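DNA ligase D 3'-phosphoesterase domain-containing protein (Methanocella paludicola, PDB 5DMP) probably hydrolyses phosphomonoesters and phosphodiesters at DNA 3' ends, trimming them for archaeal non-homologous end joining. Local coordinates at residues Pro4-Gln9 with Lys113-Ser118; Leu85-Glu88 with Ser93-Thr96. All coordinates share one frame; numbering follows the deposited sequence.

In the fold
The two contacts lie about 19 Å apart between centres, one buried near the middle of the molecule and the other at its surface. Along the chain the order is 4-9, 85-88, 93-96 and 113-118, with the whole of contact 2 falling between the two halves of contact 1. Strand 72-84 relates them: it pairs antiparallel with strand 5-12, which carries 4-9, and its end runs into the loop of contact 2. The two contacts also meet directly, S118 CB packing 3.8 Å from L85 CD1. The antiparallel strands, 5-12 and 72-84 among them, curl into a barrel with contact 1 in its interior, whereas contact 2 lies in a surface connection between strand 72-84 and helix 97-103.

Contact 1 (Pro4-Gln9 with Lys113-Ser118); sequences PIYVIQ and KKLKGS
The phenol ring of Y6 is met obliquely at its hydroxyl end by the isobutyl group of L115, whose CD1 lies 4.3 Å from Y6 CZ. The approach is closer at the oxygen: Y6 OH is 3.4 Å from L115 CG and 3.5 Å from L115 CB, so the hydroxyl rests against the branch point as well as the methyl. The two side chains cross nearly at right angles. The chi1 of Y6, at 140° well away from a staggered value, sets the hydroxyl where it meets both L115 and D78.

Though L115 packs its carbons against it, the buried hydroxyl is hydrogen-bonded to OD2 of D78. The same carboxylate oxygen accepts the backbone N-H of L115, and OD1 takes that of K113. D78 therefore joins the ring and the backbone of 113-118 through one carboxylate.

I8 supplies the second apolar touch, methyl against methyl, the two side chains again crossing at about a right angle, with I8 CD1 3.7 Å from L115 CD1. The extended chi2 of I8 (177°) carries CD1 out to that meeting, while L110 adds to the packing around both Y6 and L115.

Y6 and I8 point the same way from strand 5-12, alternating with V7 and Q9, and Q9 OE1 accepts a hydrogen bond from NE of R21, a residue of the vanadate pocket. L115 comes from the connection between strands 105-111 and 118-123. Inward-pointing strand residues met by a loop leucine form part of the hydrophobic interior of the antiparallel beta barrel of this phosphoesterase domain.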
# COMPACT_ATOMS: atom_id res chain seq x y z
N PRO A 4 -14.07 -1.32 2.20
CA PRO A 4 -12.94 -1.93 1.55
C PRO A 4 -11.62 -1.82 2.26
O PRO A 4 -11.27 -0.77 2.75
CB PRO A 4 -12.97 -1.35 0.15
CG PRO A 4 -13.44 0.09 0.38
CD PRO A 4 -14.28 0.05 1.66
N ILE A 5 -10.96 -2.94 2.38
CA ILE A 5 -9.69 -3.01 3.07
C ILE A 5 -8.58 -2.28 2.31
O ILE A 5 -8.47 -2.41 1.08
CB ILE A 5 -9.30 -4.49 3.24
CG1 ILE A 5 -10.14 -5.11 4.34
CG2 ILE A 5 -7.82 -4.74 3.62
CD1 ILE A 5 -10.15 -6.60 4.10
N TYR A 6 -7.74 -1.58 3.08
CA TYR A 6 -6.39 -1.09 2.66
C TYR A 6 -5.44 -1.78 3.65
O TYR A 6 -5.72 -1.86 4.90
CB TYR A 6 -6.39 0.45 2.82
CG TYR A 6 -5.10 0.97 3.37
CD1 TYR A 6 -3.93 0.93 2.56
CD2 TYR A 6 -5.02 1.48 4.66
CE1 TYR A 6 -2.69 1.36 3.06
CE2 TYR A 6 -3.77 1.92 5.20
CZ TYR A 6 -2.62 1.87 4.39
OH TYR A 6 -1.41 2.32 4.91
N VAL A 7 -4.33 -2.31 3.15
CA VAL A 7 -3.29 -2.87 4.03
C VAL A 7 -1.92 -2.63 3.39
O VAL A 7 -1.79 -2.61 2.15
CB VAL A 7 -3.55 -4.40 4.25
CG1 VAL A 7 -3.62 -5.16 2.90
CG2 VAL A 7 -2.52 -5.01 5.25
N ILE A 8 -0.91 -2.46 4.23
CA ILE A 8 0.46 -2.53 3.77
C ILE A 8 1.14 -3.57 4.65
O ILE A 8 1.11 -3.48 5.92
CB ILE A 8 1.21 -1.16 3.98
CG1 ILE A 8 0.62 -0.12 2.95
CG2 ILE A 8 2.73 -1.41 3.76
CD1 ILE A 8 1.18 1.34 3.03
N GLN A 9 1.80 -4.51 3.99
CA GLN A 9 2.63 -5.46 4.75
C GLN A 9 4.08 -5.09 4.49
O GLN A 9 4.46 -4.78 3.35
CB GLN A 9 2.33 -6.87 4.31
CG GLN A 9 1.05 -7.39 5.03
CD GLN A 9 0.25 -8.39 4.25
OE1 GLN A 9 -0.03 -8.24 3.05
NE2 GLN A 9 -0.21 -9.44 4.97
N LYS A 113 -3.79 3.41 10.37
CA LYS A 113 -3.22 3.87 11.63
C LYS A 113 -1.96 4.66 11.37
O LYS A 113 -1.62 5.56 12.16
CB LYS A 113 -2.91 2.70 12.58
CG LYS A 113 -4.10 1.77 12.80
CD LYS A 113 -5.18 2.38 13.69
CE LYS A 113 -5.17 1.74 15.07
NZ LYS A 113 -5.77 2.70 16.04
N LYS A 114 -1.24 4.35 10.28
CA LYS A 114 -0.01 5.07 10.00
C LYS A 114 -0.19 6.09 8.88
O LYS A 114 0.37 7.22 8.93
CB LYS A 114 1.17 4.16 9.72
CG LYS A 114 1.52 3.22 10.94
CD LYS A 114 2.67 2.31 10.59
CE LYS A 114 2.96 1.30 11.74
NZ LYS A 114 3.95 0.29 11.28
N LEU A 115 -0.90 5.68 7.84
CA LEU A 115 -1.23 6.56 6.70
C LEU A 115 -2.67 6.98 6.79
O LEU A 115 -3.57 6.14 6.97
CB LEU A 115 -1.00 5.80 5.37
CG LEU A 115 0.35 5.25 4.96
CD1 LEU A 115 0.27 4.91 3.48
CD2 LEU A 115 1.43 6.35 5.24
N LYS A 116 -2.91 8.29 6.73
CA LYS A 116 -4.29 8.78 6.81
C LYS A 116 -4.36 9.95 5.95
O LYS A 116 -4.01 11.06 6.38
CB LYS A 116 -4.71 9.34 8.19
CG LYS A 116 -4.33 8.63 9.45
CD LYS A 116 -5.17 9.24 10.59
CE LYS A 116 -4.69 8.76 11.96
NZ LYS A 116 -5.17 7.38 12.27
N GLY A 117 -4.86 9.78 4.76
CA GLY A 117 -4.99 10.97 3.89
C GLY A 117 -4.97 10.54 2.44
O GLY A 117 -5.05 9.33 2.14
N SER A 118 -4.94 11.52 1.54
CA SER A 118 -5.11 11.26 0.12
C SER A 118 -3.82 10.80 -0.56
O SER A 118 -2.77 11.42 -0.37
CB SER A 118 -5.69 12.52 -0.53
OG SER A 118 -4.81 13.59 -0.27

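Contact 2 (Leu85-Glu88 with Ser93-Thr96)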
# COMPACT_ATOMS: atom_id res chain seq x y z
N LEU A 85 -11.73 8.62 -3.91
CA LEU A 85 -11.97 10.05 -4.12
C LEU A 85 -12.58 10.31 -5.50
O LEU A 85 -13.21 11.37 -5.70
CB LEU A 85 -10.66 10.84 -3.96
CG LEU A 85 -10.19 10.83 -2.48
CD1 LEU A 85 -8.83 11.44 -2.36
CD2 LEU A 85 -11.20 11.54 -1.61
N ARG A 86 -12.38 9.39 -6.44
CA ARG A 86 -12.88 9.61 -7.82
C ARG A 86 -14.38 9.44 -8.00
O ARG A 86 -14.89 9.69 -9.10
CB ARG A 86 -12.06 8.83 -8.86
CG ARG A 86 -10.61 9.32 -8.88
CD ARG A 86 -9.78 8.72 -9.98
NE ARG A 86 -10.19 9.37 -11.23
CZ ARG A 86 -10.00 8.87 -12.46
NH1 ARG A 86 -9.39 7.71 -12.66
NH2 ARG A 86 -10.43 9.59 -13.52
N GLU A 87 -15.09 9.03 -6.94
CA GLU A 87 -16.58 9.10 -6.86
C GLU A 87 -17.10 10.46 -6.48
O GLU A 87 -18.30 10.75 -6.68
CB GLU A 87 -17.14 8.10 -5.85
CG GLU A 87 -17.06 6.65 -6.29
CD GLU A 87 -18.10 6.24 -7.37
OE1 GLU A 87 -18.27 5.01 -7.56
OE2 GLU A 87 -18.74 7.09 -8.04
N GLU A 88 -16.21 11.30 -5.95
CA GLU A 88 -16.60 12.66 -5.52
C GLU A 88 -16.47 13.73 -6.54
O GLU A 88 -15.78 14.74 -6.35
CB GLU A 88 -15.85 13.01 -4.27
CG GLU A 88 -16.06 11.92 -3.22
CD GLU A 88 -15.71 12.42 -1.83
OE1 GLU A 88 -16.00 13.62 -1.54
OE2 GLU A 88 -15.13 11.63 -1.05
N SER A 93 -17.58 12.71 -14.50
CA SER A 93 -16.19 12.59 -14.11
C SER A 93 -16.03 11.48 -13.05
O SER A 93 -14.93 11.24 -12.57
CB SER A 93 -15.68 13.87 -13.49
OG SER A 93 -15.10 14.67 -14.47
N ARG A 94 -17.14 10.90 -12.62
CA ARG A 94 -17.10 9.91 -11.54
C ARG A 94 -16.53 8.61 -12.10
O ARG A 94 -16.76 8.28 -13.26
CB ARG A 94 -18.48 9.68 -10.99
CG ARG A 94 -19.24 10.95 -10.82
CD ARG A 94 -19.80 10.97 -9.43
NE ARG A 94 -21.16 10.49 -9.35
CZ ARG A 94 -21.63 9.85 -8.28
NH1 ARG A 94 -20.84 9.57 -7.25
NH2 ARG A 94 -22.90 9.48 -8.25
N MET A 95 -15.72 7.92 -11.29
CA MET A 95 -15.04 6.68 -11.68
C MET A 95 -15.13 5.75 -10.47
O MET A 95 -14.74 6.16 -9.37
CB MET A 95 -13.57 6.97 -12.02
CG MET A 95 -13.38 7.69 -13.33
SD MET A 95 -13.87 6.84 -14.87
CE MET A 95 -13.29 8.07 -16.05
N THR A 96 -15.65 4.52 -10.64
CA THR A 96 -15.61 3.50 -9.55
C THR A 96 -14.15 3.10 -9.35
O THR A 96 -13.29 3.52 -10.11
CB THR A 96 -16.39 2.24 -9.95
OG1 THR A 96 -15.75 1.65 -11.09
CG2 THR A 96 -17.82 2.62 -10.32
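R86 and M95 meet through both backbone and side chains where the loop between strand 72-84 and helix 97-103 folds back on itself, from a short 3-10 turn at 85-87 to the helix N-cap at T96.

Two hydrogen bonds join the segments. M95 N donates to R86 O over 2.9 Å, approaching from above the carbonyl plane. R94 NH1 donates to E87 O, also at 2.9 Å and with an N-H...O angle of 156°; here the donor lies in the carbonyl plane on a lone pair, and the oxygen sits at the edge of the guanidinium.

The charged pair is looser. E87 OE2 is 3.3 Å from R94 NH1 but well out of the guanidinium plane, with the two flat groups inclined by 62°, so this salt bridge is purely electrostatic. A bend at chi2 (-75°) curls the E87 carboxylate back toward R94, while its other oxygen, OE1, lies 3.7 Å from T96 CG2.

Packing centres on R86, which runs alongside M95. M95 CG sits over one guanidinium face, 3.5 Å from R86 NH2, while NH1 is hydrogen-bonded to Q103 OE1 and K105 O. Replacing R86 by an alanine would probably leave those two acceptors without their donor and M95 CG without the flat group beneath it.

N84 braces both segments, its OD1 closing an Asx turn with R86 N and its ND2 binding M95 O. Besides the M95 amide, R86 O receives a CA-H...O contact from R94 CA at 3.3 Å.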